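PDB 6JDR: PP1b from Porcine reproductive and respiratory syndrome virus, which probably hydrolyses ATP to unwind RNA and DNA duplexes with 5' to 3' polarity, here as the helicase piece of a viral replicase polyprotein. Local coordinates for residues Arg5-Cys10 and Leu22-His28; His32-Pro36 and Leu68-Tyr73; Ile38-Gly42 and Ser51-Pro55. The protein carries 1 engineered substitution. All coordinates share one frame; numbering follows the deposited sequence.

Contact 1: residues Arg5-Cys10 and Leu22-His28. With ZN (zinc ion), chain C.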
ATOM      1  N   ARG A   5     -24.613  -2.212 -21.979  1.00 73.01           N
ATOM      2  CA  ARG A   5     -23.488  -2.705 -21.192  1.00 68.61           C
ATOM      3  C   ARG A   5     -22.218  -2.794 -22.032  1.00 64.27           C
ATOM      4  O   ARG A   5     -22.278  -2.939 -23.254  1.00 62.34           O
ATOM      5  CB  ARG A   5     -23.832  -4.073 -20.607  1.00 69.20           C
ATOM      6  CG  ARG A   5     -24.928  -4.013 -19.555  1.00 69.26           C
ATOM      7  CD  ARG A   5     -25.583  -5.363 -19.338  1.00 69.46           C
ATOM      8  NE  ARG A   5     -26.507  -5.328 -18.206  1.00 70.04           N
ATOM      9  CZ  ARG A   5     -26.143  -5.381 -16.924  1.00 70.46           C
ATOM     10  NH1 ARG A   5     -24.861  -5.476 -16.579  1.00 71.09           N
ATOM     11  NH2 ARG A   5     -27.073  -5.342 -15.976  1.00 69.89           N
ATOM     12  N   MET A   6     -21.072  -2.706 -21.361  1.00 61.11           N
ATOM     13  CA  MET A   6     -19.769  -2.785 -22.016  1.00 58.67           C
ATOM     14  C   MET A   6     -19.067  -4.097 -21.659  1.00 52.88           C
ATOM     15  O   MET A   6     -19.278  -4.653 -20.584  1.00 50.54           O
ATOM     16  CB  MET A   6     -18.900  -1.587 -21.611  1.00 63.07           C
ATOM     17  CG  MET A   6     -19.591  -0.233 -21.746  1.00 67.24           C
ATOM     18  SD  MET A   6     -20.275   0.101 -23.390  1.00 74.97           S
ATOM     19  CE  MET A   6     -18.977   1.097 -24.124  1.00 75.57           C
ATOM     20  N   CYS A   7     -18.223  -4.574 -22.571  1.00 49.04           N
ATOM     21  CA  CYS A   7     -17.508  -5.836 -22.407  1.00 45.97           C
ATOM     22  C   CYS A   7     -16.538  -5.789 -21.231  1.00 46.31           C
ATOM     23  O   CYS A   7     -15.808  -4.816 -21.060  1.00 46.46           O
ATOM     24  CB  CYS A   7     -16.749  -6.180 -23.694  1.00 45.39           C
ATOM     25  SG  CYS A   7     -15.841  -7.748 -23.658  1.00 42.70           S
ATOM     26  N   GLY A   8     -16.533  -6.851 -20.428  1.00 46.90           N
ATOM     27  CA  GLY A   8     -15.639  -6.960 -19.276  1.00 45.31           C
ATOM     28  C   GLY A   8     -14.179  -7.135 -19.648  1.00 44.98           C
ATOM     29  O   GLY A   8     -13.300  -6.833 -18.845  1.00 45.73           O
ATOM     30  N   TYR A   9     -13.916  -7.634 -20.857  1.00 45.45           N
ATOM     31  CA  TYR A   9     -12.548  -7.776 -21.361  1.00 45.32           C
ATOM     32  C   TYR A   9     -12.046  -6.470 -21.979  1.00 47.04           C
ATOM     33  O   TYR A   9     -11.041  -5.908 -21.530  1.00 44.40           O
ATOM     34  CB  TYR A   9     -12.461  -8.876 -22.423  1.00 44.55           C
ATOM     35  CG  TYR A   9     -12.675 -10.287 -21.923  1.00 43.83           C
ATOM     36  CD1 TYR A   9     -11.749 -10.893 -21.077  1.00 43.83           C
ATOM     37  CD2 TYR A   9     -13.782 -11.032 -22.324  1.00 42.87           C
ATOM     38  CE1 TYR A   9     -11.930 -12.192 -20.628  1.00 43.88           C
ATOM     39  CE2 TYR A   9     -13.971 -12.331 -21.883  1.00 43.59           C
ATOM     40  CZ  TYR A   9     -13.041 -12.907 -21.034  1.00 44.33           C
ATOM     41  OH  TYR A   9     -13.223 -14.195 -20.588  1.00 44.08           O
ATOM     42  N   CYS A  10     -12.761  -6.001 -23.005  1.00 47.76           N
ATOM     43  CA  CYS A  10     -12.270  -4.938 -23.894  1.00 48.77           C
ATOM     44  C   CYS A  10     -13.055  -3.623 -23.864  1.00 49.17           C
ATOM     45  O   CYS A  10     -12.650  -2.655 -24.505  1.00 51.51           O
ATOM     46  CB  CYS A  10     -12.258  -5.452 -25.330  1.00 48.35           C
ATOM     47  SG  CYS A  10     -13.912  -5.749 -25.998  1.00 49.19           S
ATOM     48  N   LEU A  22     -20.082 -12.168 -16.432  1.00 39.64           N
ATOM     49  CA  LEU A  22     -19.226 -11.256 -17.194  1.00 39.87           C
ATOM     50  C   LEU A  22     -19.918 -10.818 -18.485  1.00 40.78           C
ATOM     51  O   LEU A  22     -20.275 -11.661 -19.309  1.00 41.26           O
ATOM     52  CB  LEU A  22     -17.894 -11.936 -17.525  1.00 38.91           C
ATOM     53  CG  LEU A  22     -16.782 -11.034 -18.070  1.00 38.72           C
ATOM     54  CD1 LEU A  22     -16.226 -10.125 -16.985  1.00 38.81           C
ATOM     55  CD2 LEU A  22     -15.670 -11.876 -18.672  1.00 38.40           C
ATOM     56  N   ASP A  23     -20.110  -9.508 -18.650  1.00 41.96           N
ATOM     57  CA  ASP A  23     -20.607  -8.943 -19.912  1.00 43.34           C
ATOM     58  C   ASP A  23     -19.553  -9.090 -20.998  1.00 42.78           C
ATOM     59  O   ASP A  23     -18.386  -8.770 -20.777  1.00 42.93           O
ATOM     60  CB  ASP A  23     -20.928  -7.454 -19.759  1.00 44.84           C
ATOM     61  CG  ASP A  23     -22.137  -7.200 -18.890  1.00 46.99           C
ATOM     62  OD1 ASP A  23     -23.130  -7.950 -19.008  1.00 49.40           O
ATOM     63  OD2 ASP A  23     -22.099  -6.239 -18.095  1.00 48.19           O
ATOM     64  N   VAL A  24     -19.967  -9.558 -22.172  1.00 43.22           N
ATOM     65  CA  VAL A  24     -19.041  -9.770 -23.279  1.00 45.35           C
ATOM     66  C   VAL A  24     -19.591  -9.263 -24.608  1.00 47.87           C
ATOM     67  O   VAL A  24     -20.800  -9.296 -24.860  1.00 48.95           O
ATOM     68  CB  VAL A  24     -18.641 -11.257 -23.427  1.00 45.18           C
ATOM     69  CG1 VAL A  24     -17.734 -11.682 -22.281  1.00 45.40           C
ATOM     70  CG2 VAL A  24     -19.867 -12.159 -23.501  1.00 44.91           C
ATOM     71  N   CYS A  25     -18.679  -8.792 -25.449  1.00 50.55           N
ATOM     72  CA  CYS A  25     -18.999  -8.372 -26.803  1.00 49.80           C
ATOM     73  C   CYS A  25     -19.034  -9.598 -27.704  1.00 49.73           C
ATOM     74  O   CYS A  25     -18.671 -10.700 -27.283  1.00 50.58           O
ATOM     75  CB  CYS A  25     -17.947  -7.382 -27.304  1.00 49.52           C
ATOM     76  SG  CYS A  25     -16.296  -8.092 -27.463  1.00 50.38           S
ATOM     77  N   VAL A  26     -19.454  -9.390 -28.946  1.00 49.17           N
ATOM     78  CA  VAL A  26     -19.627 -10.469 -29.915  1.00 48.46           C
ATOM     79  C   VAL A  26     -18.340 -11.281 -30.079  1.00 49.58           C
ATOM     80  O   VAL A  26     -18.374 -12.512 -30.132  1.00 50.19           O
ATOM     81  CB  VAL A  26     -20.093  -9.903 -31.283  1.00 48.32           C
ATOM     82  CG1 VAL A  26     -20.025 -10.957 -32.384  1.00 47.62           C
ATOM     83  CG2 VAL A  26     -21.510  -9.351 -31.169  1.00 48.09           C
ATOM     84  N   TYR A  27     -17.209 -10.589 -30.156  1.00 50.62           N
ATOM     85  CA  TYR A  27     -15.921 -11.253 -30.317  1.00 52.66           C
ATOM     86  C   TYR A  27     -15.620 -12.186 -29.140  1.00 50.28           C
ATOM     87  O   TYR A  27     -15.283 -13.350 -29.338  1.00 50.06           O
ATOM     88  CB  TYR A  27     -14.804 -10.215 -30.475  1.00 55.41           C
ATOM     89  CG  TYR A  27     -13.430 -10.819 -30.636  1.00 59.57           C
ATOM     90  CD1 TYR A  27     -13.069 -11.473 -31.812  1.00 62.42           C
ATOM     91  CD2 TYR A  27     -12.486 -10.739 -29.614  1.00 61.53           C
ATOM     92  CE1 TYR A  27     -11.811 -12.032 -31.964  1.00 64.97           C
ATOM     93  CE2 TYR A  27     -11.226 -11.296 -29.757  1.00 63.56           C
ATOM     94  CZ  TYR A  27     -10.893 -11.939 -30.932  1.00 65.95           C
ATOM     95  OH  TYR A  27      -9.642 -12.492 -31.077  1.00 69.90           O
ATOM     96  N   HIS A  28     -15.778 -11.677 -27.922  1.00 47.55           N
ATOM     97  CA  HIS A  28     -15.402 -12.423 -26.722  1.00 46.06           C
ATOM     98  C   HIS A  28     -16.389 -13.504 -26.289  1.00 46.03           C
ATOM     99  O   HIS A  28     -16.128 -14.217 -25.319  1.00 45.55           O
ATOM    100  CB  HIS A  28     -15.140 -11.465 -25.562  1.00 45.13           C
ATOM    101  CG  HIS A  28     -13.829 -10.758 -25.664  1.00 44.08           C
ATOM    102  ND1 HIS A  28     -13.726  -9.427 -25.998  1.00 42.52           N
ATOM    103  CD2 HIS A  28     -12.561 -11.202 -25.487  1.00 43.66           C
ATOM    104  CE1 HIS A  28     -12.453  -9.078 -26.016  1.00 43.85           C
ATOM    105  NE2 HIS A  28     -11.725 -10.137 -25.708  1.00 43.51           N
TER
HETATM  106 ZN    ZN C 502     -14.860  -7.663 -25.712  1.00 45.99          ZN

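Contact 2: residues His32-Pro36 and Leu68-Tyr73. With ZN (zinc ion), chain B.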
ATOM      1  N   HIS A  32     -14.139 -17.641 -23.882  1.00 41.87           N
ATOM      2  CA  HIS A  32     -14.404 -17.779 -22.453  1.00 40.14           C
ATOM      3  C   HIS A  32     -14.723 -19.235 -22.138  1.00 40.52           C
ATOM      4  O   HIS A  32     -15.882 -19.648 -22.141  1.00 41.67           O
ATOM      5  CB  HIS A  32     -15.560 -16.867 -22.053  1.00 39.26           C
ATOM      6  CG  HIS A  32     -15.793 -16.789 -20.578  1.00 38.19           C
ATOM      7  ND1 HIS A  32     -15.196 -15.841 -19.778  1.00 37.94           N
ATOM      8  CD2 HIS A  32     -16.576 -17.532 -19.760  1.00 38.18           C
ATOM      9  CE1 HIS A  32     -15.593 -16.007 -18.529  1.00 37.68           C
ATOM     10  NE2 HIS A  32     -16.435 -17.022 -18.494  1.00 37.16           N
ATOM     11  N   GLN A  33     -13.681 -20.009 -21.865  1.00 41.58           N
ATOM     12  CA  GLN A  33     -13.819 -21.451 -21.671  1.00 42.76           C
ATOM     13  C   GLN A  33     -14.270 -21.816 -20.258  1.00 41.96           C
ATOM     14  O   GLN A  33     -14.603 -22.966 -19.991  1.00 41.92           O
ATOM     15  CB  GLN A  33     -12.499 -22.151 -22.008  1.00 45.32           C
ATOM     16  CG  GLN A  33     -12.034 -21.890 -23.435  1.00 47.69           C
ATOM     17  CD  GLN A  33     -10.824 -22.714 -23.830  1.00 50.61           C
ATOM     18  OE1 GLN A  33      -9.929 -22.951 -23.023  1.00 53.86           O
ATOM     19  NE2 GLN A  33     -10.789 -23.146 -25.084  1.00 52.60           N
ATOM     20  N   HIS A  34     -14.283 -20.832 -19.364  1.00 42.38           N
ATOM     21  CA  HIS A  34     -14.676 -21.023 -17.965  1.00 42.39           C
ATOM     22  C   HIS A  34     -16.097 -21.561 -17.794  1.00 42.84           C
ATOM     23  O   HIS A  34     -16.343 -22.427 -16.956  1.00 44.36           O
ATOM     24  CB  HIS A  34     -14.529 -19.691 -17.222  1.00 41.45           C
ATOM     25  CG  HIS A  34     -14.988 -19.729 -15.802  1.00 40.50           C
ATOM     26  ND1 HIS A  34     -16.091 -19.034 -15.362  1.00 40.53           N
ATOM     27  CD2 HIS A  34     -14.488 -20.364 -14.718  1.00 40.30           C
ATOM     28  CE1 HIS A  34     -16.261 -19.245 -14.070  1.00 40.25           C
ATOM     29  NE2 HIS A  34     -15.302 -20.052 -13.655  1.00 40.58           N
ATOM     30  N   CYS A  35     -17.030 -21.043 -18.582  1.00 42.93           N
ATOM     31  CA  CYS A  35     -18.440 -21.410 -18.442  1.00 41.78           C
ATOM     32  C   CYS A  35     -19.212 -21.042 -19.711  1.00 41.50           C
ATOM     33  O   CYS A  35     -18.685 -20.331 -20.567  1.00 42.20           O
ATOM     34  CB  CYS A  35     -19.045 -20.719 -17.213  1.00 40.49           C
ATOM     35  SG  CYS A  35     -19.152 -18.924 -17.341  1.00 38.44           S
ATOM     36  N   PRO A  36     -20.456 -21.536 -19.844  1.00 41.71           N
ATOM     37  CA  PRO A  36     -21.222 -21.273 -21.061  1.00 42.19           C
ATOM     38  C   PRO A  36     -21.488 -19.795 -21.353  1.00 42.65           C
ATOM     39  O   PRO A  36     -21.691 -18.995 -20.431  1.00 42.22           O
ATOM     40  CB  PRO A  36     -22.548 -21.998 -20.804  1.00 41.93           C
ATOM     41  CG  PRO A  36     -22.214 -23.074 -19.842  1.00 41.96           C
ATOM     42  CD  PRO A  36     -21.158 -22.484 -18.957  1.00 42.84           C
ATOM     43  N   LEU A  68      -9.436 -17.535 -13.777  1.00 34.31           N
ATOM     44  CA  LEU A  68     -10.680 -18.297 -13.696  1.00 34.77           C
ATOM     45  C   LEU A  68     -10.503 -19.814 -13.790  1.00 34.70           C
ATOM     46  O   LEU A  68     -11.436 -20.544 -13.499  1.00 35.14           O
ATOM     47  CB  LEU A  68     -11.679 -17.819 -14.757  1.00 34.81           C
ATOM     48  CG  LEU A  68     -12.326 -16.447 -14.534  1.00 35.40           C
ATOM     49  CD1 LEU A  68     -13.153 -16.049 -15.750  1.00 35.46           C
ATOM     50  CD2 LEU A  68     -13.182 -16.426 -13.274  1.00 35.76           C
ATOM     51  N   GLU A  69      -9.325 -20.293 -14.183  1.00 36.04           N
ATOM     52  CA  GLU A  69      -9.048 -21.740 -14.194  1.00 36.38           C
ATOM     53  C   GLU A  69      -9.140 -22.391 -12.809  1.00 35.34           C
ATOM     54  O   GLU A  69      -9.355 -23.594 -12.708  1.00 35.54           O
ATOM     55  CB  GLU A  69      -7.678 -22.027 -14.824  1.00 37.84           C
ATOM     56  CG  GLU A  69      -7.665 -21.827 -16.333  1.00 38.29           C
ATOM     57  CD  GLU A  69      -6.275 -21.775 -16.936  1.00 39.67           C
ATOM     58  OE1 GLU A  69      -5.278 -21.896 -16.196  1.00 39.97           O
ATOM     59  OE2 GLU A  69      -6.177 -21.607 -18.171  1.00 41.73           O
ATOM     60  N   GLN A  70      -8.993 -21.600 -11.752  1.00 35.12           N
ATOM     61  CA  GLN A  70      -9.150 -22.095 -10.382  1.00 35.57           C
ATOM     62  C   GLN A  70     -10.516 -21.782  -9.789  1.00 35.45           C
ATOM     63  O   GLN A  70     -10.738 -22.052  -8.614  1.00 35.46           O
ATOM     64  CB  GLN A  70      -8.081 -21.493  -9.459  1.00 35.03           C
ATOM     65  CG  GLN A  70      -6.685 -21.431 -10.050  1.00 35.02           C
ATOM     66  CD  GLN A  70      -6.274 -22.714 -10.746  1.00 34.66           C
ATOM     67  OE1 GLN A  70      -6.573 -23.814 -10.281  1.00 33.30           O
ATOM     68  NE2 GLN A  70      -5.587 -22.575 -11.874  1.00 35.46           N
ATOM     69  N   VAL A  71     -11.419 -21.208 -10.584  1.00 36.36           N
ATOM     70  CA  VAL A  71     -12.737 -20.805 -10.102  1.00 36.41           C
ATOM     71  C   VAL A  71     -13.801 -21.731 -10.707  1.00 38.22           C
ATOM     72  O   VAL A  71     -14.168 -21.565 -11.868  1.00 38.84           O
ATOM     73  CB  VAL A  71     -13.026 -19.334 -10.458  1.00 36.36           C
ATOM     74  CG1 VAL A  71     -14.332 -18.874  -9.825  1.00 37.44           C
ATOM     75  CG2 VAL A  71     -11.882 -18.439  -9.997  1.00 36.24           C
ATOM     76  N   PRO A  72     -14.288 -22.723  -9.930  1.00 39.45           N
ATOM     77  CA  PRO A  72     -15.282 -23.685 -10.431  1.00 40.87           C
ATOM     78  C   PRO A  72     -16.623 -23.062 -10.791  1.00 43.47           C
ATOM     79  O   PRO A  72     -17.178 -22.300 -10.002  1.00 46.59           O
ATOM     80  CB  PRO A  72     -15.487 -24.648  -9.253  1.00 40.37           C
ATOM     81  CG  PRO A  72     -14.325 -24.447  -8.349  1.00 40.57           C
ATOM     82  CD  PRO A  72     -13.846 -23.046  -8.561  1.00 40.06           C
ATOM     83  N   TYR A  73     -17.136 -23.388 -11.973  1.00 44.66           N
ATOM     84  CA  TYR A  73     -18.484 -23.005 -12.347  1.00 46.71           C
ATOM     85  C   TYR A  73     -19.457 -24.078 -11.866  1.00 46.92           C
ATOM     86  O   TYR A  73     -19.350 -25.236 -12.258  1.00 45.66           O
ATOM     87  CB  TYR A  73     -18.614 -22.814 -13.859  1.00 49.49           C
ATOM     88  CG  TYR A  73     -20.044 -22.598 -14.291  1.00 50.96           C
ATOM     89  CD1 TYR A  73     -20.766 -21.507 -13.830  1.00 52.83           C
ATOM     90  CD2 TYR A  73     -20.685 -23.500 -15.138  1.00 53.37           C
ATOM     91  CE1 TYR A  73     -22.083 -21.309 -14.203  1.00 55.07           C
ATOM     92  CE2 TYR A  73     -22.004 -23.308 -15.521  1.00 54.70           C
ATOM     93  CZ  TYR A  73     -22.696 -22.212 -15.050  1.00 55.20           C
ATOM     94  OH  TYR A  73     -24.004 -22.010 -15.423  1.00 59.68           O
TER
HETATM   95 ZN    ZN B 501     -17.294 -17.815 -16.692  1.00 36.84          ZN

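Contact 3: residues Ile38-Gly42 and Ser51-Pro55. With ZN (zinc ion), chain D.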
ATOM      1  N   ILE A  38     -24.270 -18.077 -23.718  1.00 42.67           N
ATOM      2  CA  ILE A  38     -25.419 -18.253 -24.601  1.00 43.54           C
ATOM      3  C   ILE A  38     -25.373 -17.186 -25.691  1.00 44.32           C
ATOM      4  O   ILE A  38     -25.401 -15.992 -25.396  1.00 43.13           O
ATOM      5  CB  ILE A  38     -26.767 -18.152 -23.849  1.00 44.10           C
ATOM      6  CG1 ILE A  38     -26.820 -19.128 -22.659  1.00 43.72           C
ATOM      7  CG2 ILE A  38     -27.929 -18.403 -24.804  1.00 43.45           C
ATOM      8  CD1 ILE A  38     -26.452 -20.557 -22.997  1.00 43.55           C
ATOM      9  N   ILE A  39     -25.290 -17.623 -26.943  1.00 45.01           N
ATOM     10  CA  ILE A  39     -25.215 -16.699 -28.071  1.00 46.48           C
ATOM     11  C   ILE A  39     -26.525 -16.667 -28.871  1.00 46.72           C
ATOM     12  O   ILE A  39     -27.497 -17.338 -28.524  1.00 46.44           O
ATOM     13  CB  ILE A  39     -23.996 -16.998 -28.981  1.00 47.55           C
ATOM     14  CG1 ILE A  39     -24.044 -18.414 -29.557  1.00 47.76           C
ATOM     15  CG2 ILE A  39     -22.708 -16.791 -28.204  1.00 48.33           C
ATOM     16  CD1 ILE A  39     -23.104 -18.605 -30.728  1.00 47.55           C
ATOM     17  N   TRP A  40     -26.532 -15.843 -29.915  1.00 47.71           N
ATOM     18  CA  TRP A  40     -27.696 -15.583 -30.776  1.00 47.35           C
ATOM     19  C   TRP A  40     -28.550 -16.792 -31.177  1.00 47.07           C
ATOM     20  O   TRP A  40     -29.763 -16.663 -31.272  1.00 46.95           O
ATOM     21  CB  TRP A  40     -27.276 -14.783 -32.032  1.00 47.39           C
ATOM     22  CG  TRP A  40     -26.029 -15.270 -32.727  1.00 46.33           C
ATOM     23  CD1 TRP A  40     -25.964 -16.133 -33.778  1.00 46.55           C
ATOM     24  CD2 TRP A  40     -24.672 -14.904 -32.425  1.00 46.65           C
ATOM     25  NE1 TRP A  40     -24.654 -16.338 -34.145  1.00 47.18           N
ATOM     26  CE2 TRP A  40     -23.842 -15.596 -33.330  1.00 47.23           C
ATOM     27  CE3 TRP A  40     -24.079 -14.069 -31.469  1.00 46.33           C
ATOM     28  CZ2 TRP A  40     -22.451 -15.475 -33.313  1.00 47.33           C
ATOM     29  CZ3 TRP A  40     -22.695 -13.956 -31.449  1.00 46.46           C
ATOM     30  CH2 TRP A  40     -21.897 -14.653 -32.366  1.00 46.63           C
ATOM     31  N   CYS A  41     -27.942 -17.956 -31.395  1.00 48.20           N
ATOM     32  CA  CYS A  41     -28.712 -19.164 -31.735  1.00 48.50           C
ATOM     33  C   CYS A  41     -29.362 -19.853 -30.527  1.00 49.09           C
ATOM     34  O   CYS A  41     -30.002 -20.897 -30.679  1.00 49.36           O
ATOM     35  CB  CYS A  41     -27.836 -20.170 -32.484  1.00 49.86           C
ATOM     36  SG  CYS A  41     -26.497 -20.896 -31.505  1.00 51.09           S
ATOM     37  N   GLY A  42     -29.198 -19.284 -29.334  1.00 48.73           N
ATOM     38  CA  GLY A  42     -29.826 -19.817 -28.127  1.00 49.38           C
ATOM     39  C   GLY A  42     -29.076 -20.968 -27.477  1.00 49.55           C
ATOM     40  O   GLY A  42     -29.589 -21.600 -26.557  1.00 49.62           O
ATOM     41  N   SER A  51     -25.803 -25.690 -36.008  1.00 61.16           N
ATOM     42  CA  SER A  51     -24.703 -25.337 -36.908  1.00 61.37           C
ATOM     43  C   SER A  51     -24.128 -23.941 -36.642  1.00 59.18           C
ATOM     44  O   SER A  51     -22.996 -23.658 -37.023  1.00 58.90           O
ATOM     45  CB  SER A  51     -25.131 -25.478 -38.378  1.00 63.02           C
ATOM     46  OG  SER A  51     -26.324 -24.766 -38.651  1.00 64.11           O
ATOM     47  N   GLU A  52     -24.904 -23.082 -35.983  1.00 59.09           N
ATOM     48  CA  GLU A  52     -24.457 -21.727 -35.665  1.00 61.19           C
ATOM     49  C   GLU A  52     -23.452 -21.693 -34.505  1.00 61.21           C
ATOM     50  O   GLU A  52     -22.618 -20.788 -34.436  1.00 57.68           O
ATOM     51  CB  GLU A  52     -25.661 -20.839 -35.333  1.00 62.03           C
ATOM     52  CG  GLU A  52     -25.358 -19.346 -35.304  1.00 63.90           C
ATOM     53  CD  GLU A  52     -24.858 -18.812 -36.635  1.00 66.26           C
ATOM     54  OE1 GLU A  52     -25.448 -19.161 -37.680  1.00 69.17           O
ATOM     55  OE2 GLU A  52     -23.875 -18.037 -36.636  1.00 67.92           O
ATOM     56  N   CYS A  53     -23.546 -22.670 -33.600  1.00 61.28           N
ATOM     57  CA  CYS A  53     -22.642 -22.768 -32.452  1.00 61.71           C
ATOM     58  C   CYS A  53     -21.568 -23.851 -32.641  1.00 64.34           C
ATOM     59  O   CYS A  53     -20.987 -24.335 -31.664  1.00 61.72           O
ATOM     60  CB  CYS A  53     -23.448 -23.030 -31.173  1.00 59.64           C
ATOM     61  SG  CYS A  53     -24.500 -24.504 -31.221  1.00 59.98           S
ATOM     62  N   GLU A  54     -21.309 -24.233 -33.894  1.00 66.19           N
ATOM     63  CA  GLU A  54     -20.260 -25.214 -34.209  1.00 66.75           C
ATOM     64  C   GLU A  54     -18.832 -24.651 -34.190  1.00 64.74           C
ATOM     65  O   GLU A  54     -17.901 -25.379 -33.839  1.00 64.67           O
ATOM     66  CB  GLU A  54     -20.535 -25.906 -35.553  1.00 69.06           C
ATOM     67  CG  GLU A  54     -21.429 -27.134 -35.429  1.00 71.97           C
ATOM     68  CD  GLU A  54     -21.853 -27.706 -36.769  1.00 74.45           C
ATOM     69  OE1 GLU A  54     -21.148 -27.476 -37.777  1.00 75.45           O
ATOM     70  OE2 GLU A  54     -22.899 -28.390 -36.813  1.00 77.11           O
ATOM     71  N   PRO A  55     -18.643 -23.371 -34.576  1.00 61.24           N
ATOM     72  CA  PRO A  55     -17.294 -22.804 -34.476  1.00 61.36           C
ATOM     73  C   PRO A  55     -16.737 -22.924 -33.052  1.00 61.91           C
ATOM     74  O   PRO A  55     -17.409 -22.519 -32.105  1.00 61.68           O
ATOM     75  CB  PRO A  55     -17.495 -21.334 -34.864  1.00 60.68           C
ATOM     76  CG  PRO A  55     -18.696 -21.339 -35.739  1.00 61.20           C
ATOM     77  CD  PRO A  55     -19.585 -22.436 -35.217  1.00 61.25           C
TER
HETATM   78 ZN    ZN D 503     -26.527 -23.042 -31.638  1.00 53.08          ZN

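Contact 1: residues Arg5-Cys10 and Leu22-His28
R5 opens the contact with a salt bridge to D23, at the N-terminal end of a three-cysteine, one-histidine zinc site in the zinc-binding domain of the helicase. R5 NH1 donates to D23 OD2 at 3.2 Å, using the oxygen's syn lone pair, and OD2 lies nearly in the guanidinium plane; the two flat groups are nevertheless turned 56° apart. D23 OD1 serves a second arginine, R94. M6 meets D23 through its carbonyl O, which rests against D23 CB. At C7 the sulfur comes off anti to the backbone N (chi1 -179°), which directs it to the zinc ion. C7 SG also accepts the backbone N-H of C25 at 3.5 Å, and weaker bonds from the N-H groups of Y9 and C10 add to its grip. G8 N reaches D23 O at 2.7 Å, an almost straight bond that ties the C7-C10 loop to strand 23-24. Y9 has its OH bonded to D65 and H32, while L22 CD2 packs on one ring face and V24 CG1 approaches obliquely. The Y9 ring forms an offset stack with H28, centroids 4.5 Å apart, and Y9 CB sits over the middle of the imidazole. C10 SG lies at the edge of that imidazole. C7, C10 and C25 bind zinc through SG, and H28 ND1 completes the site at 2.1 Å from the metal.

Contact 2: residues His32-Pro36 and Leu68-Tyr73
The H34 imidazole is inserted between L68 and Y73: the leucine side chain covers one face, and Y73 CB approaches the opposite face, 4.3 Å from H34 CE1. At the edge, H34 NE2 donates to V71 O, which lies in the ring plane only 2.6 Å away. The bond is bent, with 137° at the hydrogen, and the donor is tilted from the carbonyl plane of V71. L68 O stands 3.3 Å from the neighbouring ring carbon, H34 CD2, and also accepts the backbone N-H of V71; the two carbonyls, L68 O and V71 O, both lie beside the ring. With CG anti to the backbone N (chi1 176°), H34 reaches across while its ND1 faces the zinc ion at 2.2 Å. The metal on one nitrogen and the carbonyl on the other fix the ring's rotation, and the zinc probably makes NE2-H a stronger donor. The Y73 ring has C35 CB over one face, 3.6 Å from Y73 CG, with C35 SG higher above the same ring; P36 CD comes in obliquely. L68 CD1 meets H32 CE1, whose ring binds zinc through NE2 and holds Y9 through ND1. C20 joins H32, H34 and C35 as the fourth ligand. The result is a two-cysteine, two-histidine zinc site of the arterivirus zinc-binding domain, in which V71 O acts as a second-shell acceptor for a metal-bound histidine.

Contact 3: residues Ile38-Gly42 and Ser51-Pro55
C41 and E52 bring the backbones closest, with their CA atoms 6.3 Å apart, where the type I beta turn I39-G42, closed by G42 N to I39 O, faces the irregular segment 51-55. The meeting is at the zinc ion: C41 SG binds it at 2.1 Å and C53 SG at 2.5 Å. Both sulfurs stand between the backbone N and the carbonyl carbon of their own residues, which brings them from the two segments onto one metal. Beside the ligands, C41 CB packs on E52 CB at 3.6 Å, and C41 SG lies against C53 CB.

A second link joins W40 to E52. W40 NE1 donates to E52 OE2 at 3.1 Å, nearly straight, with the oxygen in the plane of the indole and at its edge. The carboxylate does not lie flat with that ring: the planes are 54° apart, and the N-H meets OE2 from above the carboxylate plane. E52 CG lies opposite the backbone N, and the chain then bends at chi2 (61°), carrying the carboxylate to the indole N-H; E52 CG itself also comes within 3.3 Å of W40 NE1. I39 CD1 lies over one indole face, toward the rim, and makes only loose contacts with E52 O and C53 CB. W40 and E52 are exposed and both touch crystal neighbours, so the lattice may influence their pose. H43 and C50 complete the metal shell, giving a three-cysteine, one-histidine site whose C50 and C53 form a CxxC pair, the third zinc centre of the helicase's zinc-binding domain.

Each contact contributes ligands to one zinc ion, contact 1 all four of them. The centres of contacts 1 and 2 are about 16 Å apart, those of contacts 1 and 3 about 17 Å, and those of contacts 2 and 3 about 19 Å. Y9 OH of contact 1 probably hydrogen-bonds H32 ND1 of contact 2 at 2.7 Å, coupling the second shell of one metal site to a ligand of the next. Contact 1 meets contact 3 more lightly, V26 CG1 packing on W40 CZ3 at 4.1 Å. Contact 3 is nested in the loop that contact 2 closes. None includes the presumed P-loop of the ATPase core; contact 3 is the most peripheral, its centre about 45 Å from that of the chain.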